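Local coordinates for protein mRNA-decapping enzyme subunit 1 (Saccharomyces cerevisiae, PDB 1Q67) that acts with DCP2 in the complex that removes the 7-methylguanine cap from mRNA, a step needed for normal turnover and nonsense-mediated decay, at residues Asn25-Tyr30 and Ala66-Asp71; Asp54-Leu59 and Asp188-Ile193; Ile143-Asn146 and Asp151-Ser154; Asn164-Lys167 and Glu173-Leu176; Met182-Lys187 and Glu216-Leu221. All coordinates share one frame; numbering follows the deposited sequence.

Contact 1: Asn25-Tyr30 and Ala66-Asp71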
# COMPACT_ATOMS: atom_id res chain seq x y z
N ASN B 25 -0.38 5.69 -22.32
CA ASN B 25 -0.84 4.30 -22.24
C ASN B 25 0.25 3.46 -21.60
O ASN B 25 0.93 2.69 -22.28
CB ASN B 25 -1.19 3.76 -23.63
CG ASN B 25 -1.59 2.28 -23.60
OD1 ASN B 25 -1.97 1.74 -22.55
ND2 ASN B 25 -1.50 1.62 -24.76
N VAL B 26 0.43 3.62 -20.30
CA VAL B 26 1.44 2.88 -19.54
C VAL B 26 1.09 1.40 -19.38
O VAL B 26 1.99 0.55 -19.33
CB VAL B 26 1.64 3.52 -18.13
CG1 VAL B 26 0.32 3.57 -17.37
CG2 VAL B 26 2.67 2.74 -17.33
N ILE B 27 -0.20 1.08 -19.27
CA ILE B 27 -0.60 -0.32 -19.12
C ILE B 27 -0.12 -1.09 -20.34
O ILE B 27 0.42 -2.20 -20.23
CB ILE B 27 -2.14 -0.47 -19.02
CG1 ILE B 27 -2.64 0.19 -17.73
CG2 ILE B 27 -2.52 -1.96 -19.04
CD1 ILE B 27 -4.15 0.38 -17.67
N GLY B 28 -0.32 -0.48 -21.50
CA GLY B 28 0.07 -1.10 -22.75
C GLY B 28 1.51 -1.57 -22.82
O GLY B 28 1.83 -2.42 -23.65
N ARG B 29 2.38 -1.02 -21.98
CA ARG B 29 3.76 -1.45 -22.00
C ARG B 29 3.99 -2.73 -21.21
O ARG B 29 5.04 -3.36 -21.32
CB ARG B 29 4.67 -0.34 -21.49
CG ARG B 29 4.75 0.82 -22.45
CD ARG B 29 5.93 1.69 -22.15
NE ARG B 29 6.29 2.49 -23.31
CZ ARG B 29 7.38 3.26 -23.36
NH1 ARG B 29 8.20 3.31 -22.32
NH2 ARG B 29 7.65 3.95 -24.46
N TYR B 30 3.00 -3.10 -20.40
CA TYR B 30 3.12 -4.32 -19.62
C TYR B 30 2.19 -5.39 -20.17
O TYR B 30 2.50 -6.57 -20.13
CB TYR B 30 2.84 -4.05 -18.14
CG TYR B 30 3.72 -2.95 -17.60
CD1 TYR B 30 3.24 -1.64 -17.50
CD2 TYR B 30 5.05 -3.20 -17.25
CE1 TYR B 30 4.06 -0.61 -17.07
CE2 TYR B 30 5.89 -2.17 -16.83
CZ TYR B 30 5.38 -0.87 -16.75
OH TYR B 30 6.19 0.17 -16.35
N ALA B 66 -6.37 -0.36 -12.12
CA ALA B 66 -7.17 -0.21 -13.33
C ALA B 66 -7.73 -1.55 -13.78
O ALA B 66 -7.12 -2.60 -13.57
CB ALA B 66 -6.34 0.40 -14.46
N ILE B 67 -8.91 -1.50 -14.40
CA ILE B 67 -9.57 -2.66 -14.96
C ILE B 67 -9.80 -2.29 -16.41
O ILE B 67 -10.33 -1.22 -16.72
CB ILE B 67 -10.90 -2.95 -14.26
CG1 ILE B 67 -10.60 -3.43 -12.84
CG2 ILE B 67 -11.69 -4.01 -15.03
CD1 ILE B 67 -11.80 -3.51 -11.97
N TYR B 68 -9.39 -3.16 -17.31
CA TYR B 68 -9.50 -2.84 -18.72
C TYR B 68 -9.87 -4.04 -19.58
O TYR B 68 -9.70 -5.19 -19.18
CB TYR B 68 -8.15 -2.28 -19.18
CG TYR B 68 -7.01 -3.23 -18.89
CD1 TYR B 68 -6.55 -4.11 -19.86
CD2 TYR B 68 -6.42 -3.26 -17.62
CE1 TYR B 68 -5.52 -4.99 -19.60
CE2 TYR B 68 -5.38 -4.16 -17.34
CZ TYR B 68 -4.93 -5.02 -18.34
OH TYR B 68 -3.90 -5.89 -18.11
N LEU B 69 -10.37 -3.73 -20.77
CA LEU B 69 -10.78 -4.75 -21.73
C LEU B 69 -9.57 -5.13 -22.58
O LEU B 69 -8.80 -4.26 -23.00
CB LEU B 69 -11.91 -4.21 -22.61
CG LEU B 69 -12.56 -5.22 -23.55
CD1 LEU B 69 -14.03 -4.87 -23.76
CD2 LEU B 69 -11.81 -5.24 -24.87
N ARG B 70 -9.41 -6.42 -22.82
CA ARG B 70 -8.30 -6.90 -23.61
C ARG B 70 -8.77 -7.34 -25.00
O ARG B 70 -9.91 -7.77 -25.18
CB ARG B 70 -7.61 -8.05 -22.88
CG ARG B 70 -7.17 -7.68 -21.48
CD ARG B 70 -6.49 -8.82 -20.75
NE ARG B 70 -5.11 -9.02 -21.17
CZ ARG B 70 -4.69 -10.05 -21.90
NH1 ARG B 70 -5.54 -10.99 -22.29
NH2 ARG B 70 -3.40 -10.16 -22.21
N ASP B 71 -7.89 -7.22 -25.98
CA ASP B 71 -8.23 -7.62 -27.34
C ASP B 71 -7.76 -9.05 -27.55
O ASP B 71 -6.57 -9.29 -27.78
CB ASP B 71 -7.55 -6.71 -28.36
CG ASP B 71 -8.09 -6.90 -29.76
OD1 ASP B 71 -8.29 -8.07 -30.17
OD2 ASP B 71 -8.30 -5.88 -30.46

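Contact 2: Asp54-Leu59 and Asp188-Ile193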
# COMPACT_ATOMS: atom_id res chain seq x y z
N ASP B 54 -5.44 -18.03 8.65
CA ASP B 54 -6.66 -17.23 8.64
C ASP B 54 -6.41 -15.75 8.94
O ASP B 54 -6.90 -15.21 9.94
CB ASP B 54 -7.67 -17.78 9.65
CG ASP B 54 -8.49 -18.90 9.08
OD1 ASP B 54 -7.90 -19.95 8.73
OD2 ASP B 54 -9.73 -18.73 8.96
N GLU B 55 -5.66 -15.10 8.06
CA GLU B 55 -5.36 -13.69 8.23
C GLU B 55 -4.99 -13.08 6.88
O GLU B 55 -4.69 -13.80 5.93
CB GLU B 55 -4.22 -13.50 9.23
CG GLU B 55 -2.85 -13.91 8.71
CD GLU B 55 -1.77 -13.90 9.79
OE1 GLU B 55 -1.75 -12.95 10.61
OE2 GLU B 55 -0.94 -14.83 9.80
N TRP B 56 -5.02 -11.76 6.81
CA TRP B 56 -4.66 -11.07 5.59
C TRP B 56 -3.17 -10.76 5.59
O TRP B 56 -2.65 -10.17 6.54
CB TRP B 56 -5.41 -9.75 5.48
CG TRP B 56 -6.87 -9.88 5.15
CD1 TRP B 56 -7.92 -9.64 5.99
CD2 TRP B 56 -7.43 -10.23 3.89
NE1 TRP B 56 -9.11 -9.83 5.32
CE2 TRP B 56 -8.83 -10.20 4.03
CE3 TRP B 56 -6.88 -10.58 2.65
CZ2 TRP B 56 -9.70 -10.50 2.97
CZ3 TRP B 56 -7.74 -10.88 1.59
CH2 TRP B 56 -9.13 -10.84 1.77
N ASN B 57 -2.47 -11.18 4.53
CA ASN B 57 -1.05 -10.88 4.41
C ASN B 57 -0.91 -9.70 3.45
O ASN B 57 -1.46 -9.72 2.35
CB ASN B 57 -0.25 -12.06 3.85
CG ASN B 57 -0.05 -13.16 4.87
OD1 ASN B 57 0.11 -12.90 6.06
ND2 ASN B 57 -0.05 -14.40 4.41
N LYS B 58 -0.19 -8.68 3.88
CA LYS B 58 0.02 -7.51 3.04
C LYS B 58 1.02 -7.85 1.94
O LYS B 58 2.09 -8.39 2.22
CB LYS B 58 0.55 -6.34 3.88
CG LYS B 58 1.03 -5.14 3.09
CD LYS B 58 -0.04 -4.59 2.16
CE LYS B 58 0.55 -3.50 1.26
NZ LYS B 58 -0.20 -3.28 -0.01
N LEU B 59 0.66 -7.56 0.69
CA LEU B 59 1.58 -7.82 -0.42
C LEU B 59 2.23 -6.50 -0.82
O LEU B 59 1.71 -5.43 -0.53
CB LEU B 59 0.83 -8.42 -1.62
CG LEU B 59 0.14 -9.77 -1.41
CD1 LEU B 59 -0.37 -10.27 -2.75
CD2 LEU B 59 1.11 -10.77 -0.79
N ASP B 188 -16.85 -4.71 4.27
CA ASP B 188 -16.46 -3.52 5.01
C ASP B 188 -15.64 -2.59 4.11
O ASP B 188 -16.19 -1.97 3.20
CB ASP B 188 -15.66 -3.90 6.26
CG ASP B 188 -15.59 -2.76 7.28
OD1 ASP B 188 -16.67 -2.31 7.74
OD2 ASP B 188 -14.47 -2.31 7.60
N GLU B 189 -14.34 -2.52 4.35
CA GLU B 189 -13.48 -1.63 3.56
C GLU B 189 -12.78 -2.29 2.38
O GLU B 189 -12.21 -1.61 1.53
CB GLU B 189 -12.43 -1.00 4.48
CG GLU B 189 -12.99 -0.36 5.74
CD GLU B 189 -11.91 -0.07 6.77
OE1 GLU B 189 -11.02 0.77 6.48
OE2 GLU B 189 -11.94 -0.69 7.86
N LEU B 190 -12.81 -3.62 2.33
CA LEU B 190 -12.14 -4.35 1.26
C LEU B 190 -12.99 -4.86 0.12
O LEU B 190 -14.16 -5.19 0.29
CB LEU B 190 -11.42 -5.57 1.85
CG LEU B 190 -10.22 -5.45 2.78
CD1 LEU B 190 -9.84 -6.84 3.26
CD2 LEU B 190 -9.04 -4.82 2.04
N VAL B 191 -12.38 -4.92 -1.06
CA VAL B 191 -13.05 -5.50 -2.21
C VAL B 191 -12.30 -6.82 -2.27
O VAL B 191 -11.08 -6.84 -2.41
CB VAL B 191 -12.80 -4.73 -3.50
CG1 VAL B 191 -13.26 -5.57 -4.70
CG2 VAL B 191 -13.58 -3.41 -3.47
N ILE B 192 -13.04 -7.91 -2.11
CA ILE B 192 -12.47 -9.24 -2.09
C ILE B 192 -12.68 -9.97 -3.41
O ILE B 192 -13.80 -10.12 -3.89
CB ILE B 192 -13.08 -10.05 -0.93
CG1 ILE B 192 -12.72 -9.34 0.39
CG2 ILE B 192 -12.56 -11.48 -0.93
CD1 ILE B 192 -13.33 -9.97 1.63
N ILE B 193 -11.57 -10.40 -4.02
CA ILE B 193 -11.62 -11.08 -5.29
C ILE B 193 -11.06 -12.50 -5.21
O ILE B 193 -9.96 -12.72 -4.68
CB ILE B 193 -10.84 -10.29 -6.37
CG1 ILE B 193 -11.51 -8.94 -6.60
CG2 ILE B 193 -10.78 -11.08 -7.67
CD1 ILE B 193 -10.79 -8.06 -7.60

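Contact 3: Ile143-Asn146 and Asp151-Ser154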
# COMPACT_ATOMS: atom_id res chain seq x y z
N ILE B 143 -5.00 -4.46 -13.05
CA ILE B 143 -3.60 -4.17 -12.79
C ILE B 143 -3.44 -3.09 -11.73
O ILE B 143 -4.25 -2.17 -11.64
CB ILE B 143 -2.88 -3.76 -14.10
CG1 ILE B 143 -1.38 -3.68 -13.88
CG2 ILE B 143 -3.44 -2.43 -14.62
CD1 ILE B 143 -0.59 -3.40 -15.15
N ILE B 144 -2.42 -3.24 -10.91
CA ILE B 144 -2.10 -2.26 -9.89
C ILE B 144 -0.67 -1.82 -10.21
O ILE B 144 0.25 -2.65 -10.28
CB ILE B 144 -2.16 -2.83 -8.48
CG1 ILE B 144 -3.61 -3.19 -8.12
CG2 ILE B 144 -1.63 -1.80 -7.49
CD1 ILE B 144 -3.75 -3.91 -6.80
N LEU B 145 -0.49 -0.52 -10.43
CA LEU B 145 0.82 0.02 -10.77
C LEU B 145 1.38 0.77 -9.57
O LEU B 145 0.86 1.82 -9.21
CB LEU B 145 0.69 0.99 -11.95
CG LEU B 145 0.04 0.45 -13.23
CD1 LEU B 145 -0.69 1.56 -13.96
CD2 LEU B 145 1.09 -0.16 -14.12
N ASN B 146 2.42 0.23 -8.94
CA ASN B 146 3.02 0.90 -7.79
C ASN B 146 3.48 2.31 -8.15
O ASN B 146 4.07 2.52 -9.21
CB ASN B 146 4.21 0.10 -7.24
CG ASN B 146 3.76 -1.10 -6.43
OD1 ASN B 146 2.56 -1.32 -6.26
ND2 ASN B 146 4.71 -1.88 -5.93
N ASP B 151 6.98 -1.65 -9.37
CA ASP B 151 6.34 -2.96 -9.36
C ASP B 151 4.87 -2.93 -9.82
O ASP B 151 4.15 -1.98 -9.55
CB ASP B 151 6.40 -3.58 -7.97
CG ASP B 151 7.83 -3.86 -7.51
OD1 ASP B 151 8.75 -3.81 -8.37
OD2 ASP B 151 8.02 -4.14 -6.30
N ASN B 152 4.46 -3.99 -10.52
CA ASN B 152 3.08 -4.12 -10.99
C ASN B 152 2.50 -5.47 -10.56
O ASN B 152 3.22 -6.46 -10.45
CB ASN B 152 2.98 -4.07 -12.52
CG ASN B 152 3.55 -2.79 -13.12
OD1 ASN B 152 3.33 -1.69 -12.62
ND2 ASN B 152 4.28 -2.95 -14.22
N PHE B 153 1.19 -5.49 -10.31
CA PHE B 153 0.48 -6.71 -9.97
C PHE B 153 -0.57 -6.87 -11.07
O PHE B 153 -1.32 -5.94 -11.35
CB PHE B 153 -0.25 -6.60 -8.62
CG PHE B 153 -1.11 -7.80 -8.31
CD1 PHE B 153 -0.56 -8.97 -7.81
CD2 PHE B 153 -2.48 -7.78 -8.60
CE1 PHE B 153 -1.34 -10.11 -7.60
CE2 PHE B 153 -3.28 -8.91 -8.39
CZ PHE B 153 -2.71 -10.08 -7.90
N SER B 154 -0.62 -8.05 -11.68
CA SER B 154 -1.58 -8.32 -12.75
C SER B 154 -2.48 -9.51 -12.45
O SER B 154 -2.03 -10.50 -11.88
CB SER B 154 -0.86 -8.61 -14.08
OG SER B 154 -0.51 -7.42 -14.73

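Contact 4: Asn164-Lys167 and Glu173-Leu176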
# COMPACT_ATOMS: atom_id res chain seq x y z
N ASN B 164 -17.33 -22.00 -17.44
CA ASN B 164 -18.28 -23.11 -17.45
C ASN B 164 -18.21 -23.90 -18.75
O ASN B 164 -18.21 -25.13 -18.73
CB ASN B 164 -19.71 -22.61 -17.21
CG ASN B 164 -19.91 -22.06 -15.81
OD1 ASN B 164 -19.30 -22.54 -14.85
ND2 ASN B 164 -20.77 -21.05 -15.69
N LYS B 165 -18.14 -23.20 -19.88
CA LYS B 165 -18.05 -23.87 -21.17
C LYS B 165 -16.78 -24.71 -21.18
O LYS B 165 -16.79 -25.89 -21.58
CB LYS B 165 -18.00 -22.85 -22.30
CG LYS B 165 -17.91 -23.49 -23.69
CD LYS B 165 -17.48 -22.49 -24.75
CE LYS B 165 -18.58 -21.49 -25.10
NZ LYS B 165 -19.65 -22.11 -25.92
N ARG B 166 -15.68 -24.10 -20.75
CA ARG B 166 -14.38 -24.77 -20.70
C ARG B 166 -14.43 -26.06 -19.88
O ARG B 166 -13.86 -27.08 -20.28
CB ARG B 166 -13.34 -23.81 -20.11
CG ARG B 166 -11.99 -24.44 -19.80
CD ARG B 166 -11.15 -23.46 -18.97
NE ARG B 166 -9.90 -24.04 -18.48
CZ ARG B 166 -8.79 -24.13 -19.19
NH1 ARG B 166 -8.76 -23.68 -20.44
NH2 ARG B 166 -7.70 -24.66 -18.66
N LYS B 167 -15.10 -26.02 -18.73
CA LYS B 167 -15.21 -27.20 -17.87
C LYS B 167 -15.89 -28.37 -18.58
O LYS B 167 -15.61 -29.53 -18.29
CB LYS B 167 -15.99 -26.87 -16.59
CG LYS B 167 -15.32 -25.83 -15.70
CD LYS B 167 -15.92 -25.77 -14.29
CE LYS B 167 -17.40 -25.35 -14.29
NZ LYS B 167 -18.31 -26.43 -14.78
N GLU B 173 -7.79 -29.89 -21.13
CA GLU B 173 -6.94 -28.76 -20.78
C GLU B 173 -7.28 -28.30 -19.36
O GLU B 173 -6.45 -27.70 -18.68
CB GLU B 173 -7.13 -27.61 -21.76
CG GLU B 173 -6.35 -27.75 -23.06
CD GLU B 173 -6.55 -26.58 -24.00
OE1 GLU B 173 -6.38 -25.42 -23.57
OE2 GLU B 173 -6.88 -26.82 -25.19
N ASP B 174 -8.50 -28.59 -18.93
CA ASP B 174 -8.95 -28.20 -17.60
C ASP B 174 -8.33 -29.08 -16.52
O ASP B 174 -7.78 -28.58 -15.54
CB ASP B 174 -10.48 -28.28 -17.49
CG ASP B 174 -11.02 -27.59 -16.25
OD1 ASP B 174 -12.07 -28.03 -15.73
OD2 ASP B 174 -10.40 -26.61 -15.79
N THR B 175 -8.41 -30.39 -16.70
CA THR B 175 -7.85 -31.34 -15.74
C THR B 175 -6.35 -31.11 -15.57
O THR B 175 -5.77 -31.51 -14.57
CB THR B 175 -8.09 -32.80 -16.17
OG1 THR B 175 -7.51 -33.01 -17.46
CG2 THR B 175 -9.58 -33.10 -16.22
N LEU B 176 -5.74 -30.48 -16.57
CA LEU B 176 -4.31 -30.20 -16.53
C LEU B 176 -4.06 -28.87 -15.81
O LEU B 176 -3.11 -28.74 -15.04
CB LEU B 176 -3.74 -30.12 -17.95
CG LEU B 176 -3.85 -31.39 -18.80
CD1 LEU B 176 -3.30 -31.11 -20.20
CD2 LEU B 176 -3.10 -32.53 -18.13

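Contact 5: Met182-Lys187 and Glu216-Leu221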
# COMPACT_ATOMS: atom_id res chain seq x y z
N MET B 182 -14.49 -17.15 -10.97
CA MET B 182 -13.96 -16.14 -10.08
C MET B 182 -15.13 -15.54 -9.30
O MET B 182 -16.29 -15.81 -9.62
CB MET B 182 -13.25 -15.05 -10.88
CG MET B 182 -12.08 -15.57 -11.71
SD MET B 182 -11.24 -14.28 -12.68
CE MET B 182 -10.44 -13.36 -11.35
N GLY B 183 -14.81 -14.73 -8.30
CA GLY B 183 -15.85 -14.11 -7.50
C GLY B 183 -15.43 -12.77 -6.93
O GLY B 183 -14.24 -12.48 -6.81
N VAL B 184 -16.41 -11.94 -6.57
CA VAL B 184 -16.14 -10.64 -5.99
C VAL B 184 -17.19 -10.26 -4.96
O VAL B 184 -18.36 -10.60 -5.10
CB VAL B 184 -16.10 -9.51 -7.05
CG1 VAL B 184 -14.91 -9.71 -7.96
CG2 VAL B 184 -17.40 -9.48 -7.86
N GLU B 185 -16.75 -9.56 -3.93
CA GLU B 185 -17.63 -9.11 -2.87
C GLU B 185 -16.98 -7.93 -2.17
O GLU B 185 -15.78 -7.69 -2.30
CB GLU B 185 -17.86 -10.22 -1.84
CG GLU B 185 -16.64 -10.51 -0.98
CD GLU B 185 -16.89 -11.62 0.03
OE1 GLU B 185 -17.85 -11.50 0.83
OE2 GLU B 185 -16.11 -12.60 0.04
N VAL B 186 -17.79 -7.18 -1.44
CA VAL B 186 -17.30 -6.05 -0.69
C VAL B 186 -17.55 -6.39 0.77
O VAL B 186 -18.67 -6.66 1.17
CB VAL B 186 -18.05 -4.76 -1.04
CG1 VAL B 186 -17.60 -3.64 -0.11
CG2 VAL B 186 -17.77 -4.39 -2.48
N LYS B 187 -16.48 -6.41 1.55
CA LYS B 187 -16.59 -6.71 2.97
C LYS B 187 -15.97 -5.54 3.73
O LYS B 187 -14.75 -5.39 3.80
CB LYS B 187 -15.86 -8.01 3.29
CG LYS B 187 -16.32 -8.66 4.59
CD LYS B 187 -16.01 -10.15 4.58
CE LYS B 187 -16.75 -10.86 3.45
NZ LYS B 187 -16.38 -12.31 3.35
N GLU B 216 -19.20 -3.57 -8.68
CA GLU B 216 -20.27 -3.63 -9.68
C GLU B 216 -19.72 -3.96 -11.07
O GLU B 216 -20.32 -4.74 -11.82
CB GLU B 216 -21.00 -2.29 -9.73
CG GLU B 216 -22.51 -2.40 -9.67
CD GLU B 216 -23.01 -2.63 -8.27
OE1 GLU B 216 -22.81 -1.73 -7.42
OE2 GLU B 216 -23.61 -3.70 -8.00
N LEU B 217 -18.59 -3.35 -11.43
CA LEU B 217 -17.99 -3.62 -12.73
C LEU B 217 -17.50 -5.06 -12.86
O LEU B 217 -17.78 -5.73 -13.84
CB LEU B 217 -16.83 -2.66 -12.99
CG LEU B 217 -15.99 -2.95 -14.23
CD1 LEU B 217 -16.87 -2.84 -15.47
CD2 LEU B 217 -14.82 -1.97 -14.32
N ILE B 218 -16.75 -5.54 -11.87
CA ILE B 218 -16.24 -6.90 -11.95
C ILE B 218 -17.37 -7.92 -11.96
O ILE B 218 -17.33 -8.91 -12.70
CB ILE B 218 -15.29 -7.21 -10.78
CG1 ILE B 218 -14.07 -6.29 -10.84
CG2 ILE B 218 -14.85 -8.68 -10.85
CD1 ILE B 218 -13.18 -6.36 -9.62
N LYS B 219 -18.38 -7.68 -11.14
CA LYS B 219 -19.55 -8.53 -11.05
C LYS B 219 -20.17 -8.62 -12.44
O LYS B 219 -20.48 -9.70 -12.93
CB LYS B 219 -20.56 -7.93 -10.07
CG LYS B 219 -21.86 -8.69 -9.89
CD LYS B 219 -21.66 -9.95 -9.08
CE LYS B 219 -23.00 -10.57 -8.72
NZ LYS B 219 -22.86 -11.97 -8.19
N TYR B 220 -20.32 -7.46 -13.08
CA TYR B 220 -20.91 -7.39 -14.41
C TYR B 220 -20.06 -8.13 -15.45
O TYR B 220 -20.60 -8.79 -16.34
CB TYR B 220 -21.06 -5.93 -14.86
CG TYR B 220 -21.74 -5.77 -16.20
CD1 TYR B 220 -23.13 -5.67 -16.30
CD2 TYR B 220 -20.99 -5.80 -17.38
CE1 TYR B 220 -23.76 -5.61 -17.54
CE2 TYR B 220 -21.61 -5.73 -18.62
CZ TYR B 220 -22.99 -5.64 -18.69
OH TYR B 220 -23.60 -5.61 -19.92
N LEU B 221 -18.75 -8.01 -15.36
CA LEU B 221 -17.87 -8.67 -16.32
C LEU B 221 -17.88 -10.18 -16.12
O LEU B 221 -17.74 -10.95 -17.07
CB LEU B 221 -16.44 -8.13 -16.21
CG LEU B 221 -16.19 -6.65 -16.50
CD1 LEU B 221 -14.73 -6.35 -16.18
CD2 LEU B 221 -16.49 -6.33 -17.97

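Contact 1: Asn25-Tyr30 and Ala66-Asp71
One side chain, Ile27, makes every contact from the 25-30 side, reaching Tyr68 with one branch and Ala66 with the other. It projects from a short turn onto strand 64-70, within the four-stranded sheet of this PH-like beta sandwich. Its CG2 methyl sits over a face of the Tyr68 ring in a CH-pi contact: CG2 is 4.1 Å from the ring centroid and only 17° off the ring normal, displaced toward the rim on the CZ and CE2 side. The second branch carries CD1 to 3.9 Å from Ala66 CB. Tyr68 can offer its face because chi1 of 55° puts CG between the backbone N and the carbonyl carbon, while the phenol OH beyond the ring is hydrogen-bonded to Asp31. Ile143 of the neighbouring strand packs against Ile27, Ala66 and Tyr68 and joins the same apolar cluster, to which Ile34 also belongs. The turn behind Ile27 is an Asx motif. Asn25 OD1 accepts from Gly28 N at 3.0 Å, with the donor well above the carbonyl plane. Glycine suits position 28, since a CB placed there would run into Asn25 ND2.

Contact 2: Asp54-Leu59 and Asp188-Ile193
The CA atoms of Trp56 and Leu190, the closest pair across the two segments, are 10.9 Å apart, so side chains alone bridge the gap. Strands 55-59 and 190-194 belong to one antiparallel sheet of the PH-like sandwich, with strands 43-50 and 200-205 between them. Three steps across a flat sheet would separate them further, which indicates that the sheet curls and brings Trp56 round toward Leu190 and Ile192. Strand 55-59 starts at a G1 beta bulge, where Asp54 and Glu55 both face Asp50.

The indole receives its two neighbours differently. Leu190 arrives from the opposite direction and sets CD1 over one face, 3.6 Å from Trp56 CE2, in a CH-pi contact 29° off the normal of the five-membered ring. Ile192 instead comes in at the edge, near the ring plane. Its own backbone does not aim it there, but CG1, anti to the carbonyl carbon (chi1 -61°), carries the end of the chain inward. Trp49 meets Trp56 edge-to-face, and Ile148 of the second subunit packs on both Trp56 and Leu190. The paired tryptophans, Trp49 and Trp56, are reminiscent of the aromatic clusters with which EVH1 domains of this superfamily bind proline-rich peptides, though such a role for this site is only inferred. Were Trp56 an alanine, Leu190 CD1 would probably lose the aromatic face it covers, with a gap opened over Leu190 and Ile192. On the benzene side of the indole, Trp56 CZ2 lies 3.9 Å from Ile192 CD1.

Contact 3: Ile143-Asn146 and Asp151-Ser154
Backbone hydrogen bonds pair Ile144 with Phe153 in both directions: Ile144 N donates to Phe153 O over 2.9 Å, and Phe153 N returns a bond of 3.0 Å to Ile144 O. A third bond joins Asn146 N to Asp151 O at 2.9 Å. In this last one the donor meets the carbonyl head-on, with a C=O...N angle of 179°.

Weaker CA-H...O contacts supplement two of these carbonyls. Phe153 O also receives Ile143 CA at 3.2 Å, and Ile144 O receives Asn152 CA at 3.3 Å. Such contacts belong to antiparallel pairing, and the two short strand pieces run at 175° to each other with axes 4.7 Å apart. They are the arms of the beta hairpin formed by strands 140-146 and 152-157, the latter being the outermost strand of its four-stranded sheet within the chain.

Side-chain packing differs between the faces. Ile144 and Phe153, a hydrogen-bonded pair, project to the same side, with Ile144 CB 4.2 Å from Phe153 CB; Leu46 touches both, and the Phe153 ring meets that of Tyr201. On the other face, in the non-hydrogen-bonded pair of Ile143 and Ser154, the hydroxyl oxygen Ser154 OG lies against Ile143 CG1 at 3.9 Å.

Near the turn the Asn146 amide, with CG anti to the carbonyl carbon (chi1 -76°), lies across the Asp151 side chain, ND2 toward CB, and its polar atoms are bonded outside the pair: OD1 accepts from Gln62 N, and ND2 donates to Glu60 O and Asn149 OD1, an oxygen that also takes Asp151 N.

Contact 4: Asn164-Lys167 and Glu173-Leu176
Two consecutive short helices, 160-169 and 171-176, approach each other in the helical connection between strands 152-157 and 183-187 of the PH-like fold, and Arg166 and Asp174 meet between them. The CA atoms of Lys167 and Asp174 are 6.3 Å apart.

Arg166 does most of the reaching. Its CG stands anti to the backbone N (chi1 171°) and the chain stays extended as far as NE, which carries the guanidinium across to the second helix. There Arg166 NE lies 3.8 Å from Asp174 OD2, a long salt bridge, with the guanidinium and carboxylate planes 78° apart, far from the coplanar pairing that two hydrogen bonds would need. The backbone N of Asp174 sits over one face of the guanidinium. Arg166 NH2 comes to 3.3 Å from Glu173 O, but at an angle too poor for a hydrogen bond; it donates instead to Asn177 O. Arg166 NH1 and Glu173 OE1, at 4.3 Å, attract only from beyond salt-bridge range.

Asp174 is held from its own side, since OD2 accepts a hydrogen bond from Leu179 N. The other oxygen, OD1, lies 3.9 Å from Lys167 CG. The lysine runs beside the aspartate in the same direction, yet chi3 and chi4 bend its ammonium away.

Arg166 NE is buried here without a hydrogen-bond partner in the model, so the pairing is probably loosely electrostatic, its orientation set more by backbone groups at Asn177 and Leu179 than by a direct grip between the two charges.

Contact 5: Met182-Lys187 and Glu216-Leu221
Within the two segments the shortest backbone hydrogen bond runs from Leu221 N to Leu217 O, 2.9 Å, inside the helix that brings Ile218 and Lys219 against Val184. Helix 208-223 is the C-terminal helix of this PH-like fold, packed here on strand 183-187, an outermost strand of the five-stranded sheet within the chain. The nearest CA atoms, those of Val184 and Lys219, are 6.5 Å apart.

Val184 points toward the helix and makes every contact from the strand side, CG1 meeting Ile218 and CG2 lying between Ile218 and Lys219. The modelled approach of CG1 to Ile218 CG2 is too short for carbons and therefore doubtful in detail. Val184 CG2 lies against the helix backbone, 4.0 Å from Lys219 CA. It also touches the start of the lysine side chain, with Lys219 CB at 4.2 Å; the ammonium group turns to a salt bridge with Glu223. Glu185 points away from the helix and forms a salt bridge with its strand neighbour, Lys187 NZ to Glu185 OE1 at 3.0 Å.

Ile193 of the adjacent strand packs on both Val184 and Ile218, and Ile218 also reaches Ile67 of the other sheet, so the helix touches both layers of the sandwich. Cutting Val184 back to an alanine removes both methyls and is likely to open a gap between strand and helix, leaving Ile218 without its partner on this strand. Chi1 of -67° sets CG2 between the backbone N and the carbonyl carbon, and from there Val184 CG2 lies 3.9 Å from Lys219 N.

Contact 1 is fully buried, contacts 2, 3 and 5 are partly so, and contact 4 is on the surface, its centre about 20 Å from that of the chain. Contacts 1 and 3 share the four-stranded sheet, where strands 64-70 and 140-146 are neighbours; contacts 2 and 5 share the five-stranded one through strands 183-187 and 190-194. Ile67 of contact 1 packs on the helix of contact 5, which ties the two sheets together. Contacts 1, 2 and 5 are apolar across their segments, contact 3 is chiefly backbone hydrogen bonding, and contact 4 relies on charge. Contact 2 alone is touched by the second subunit.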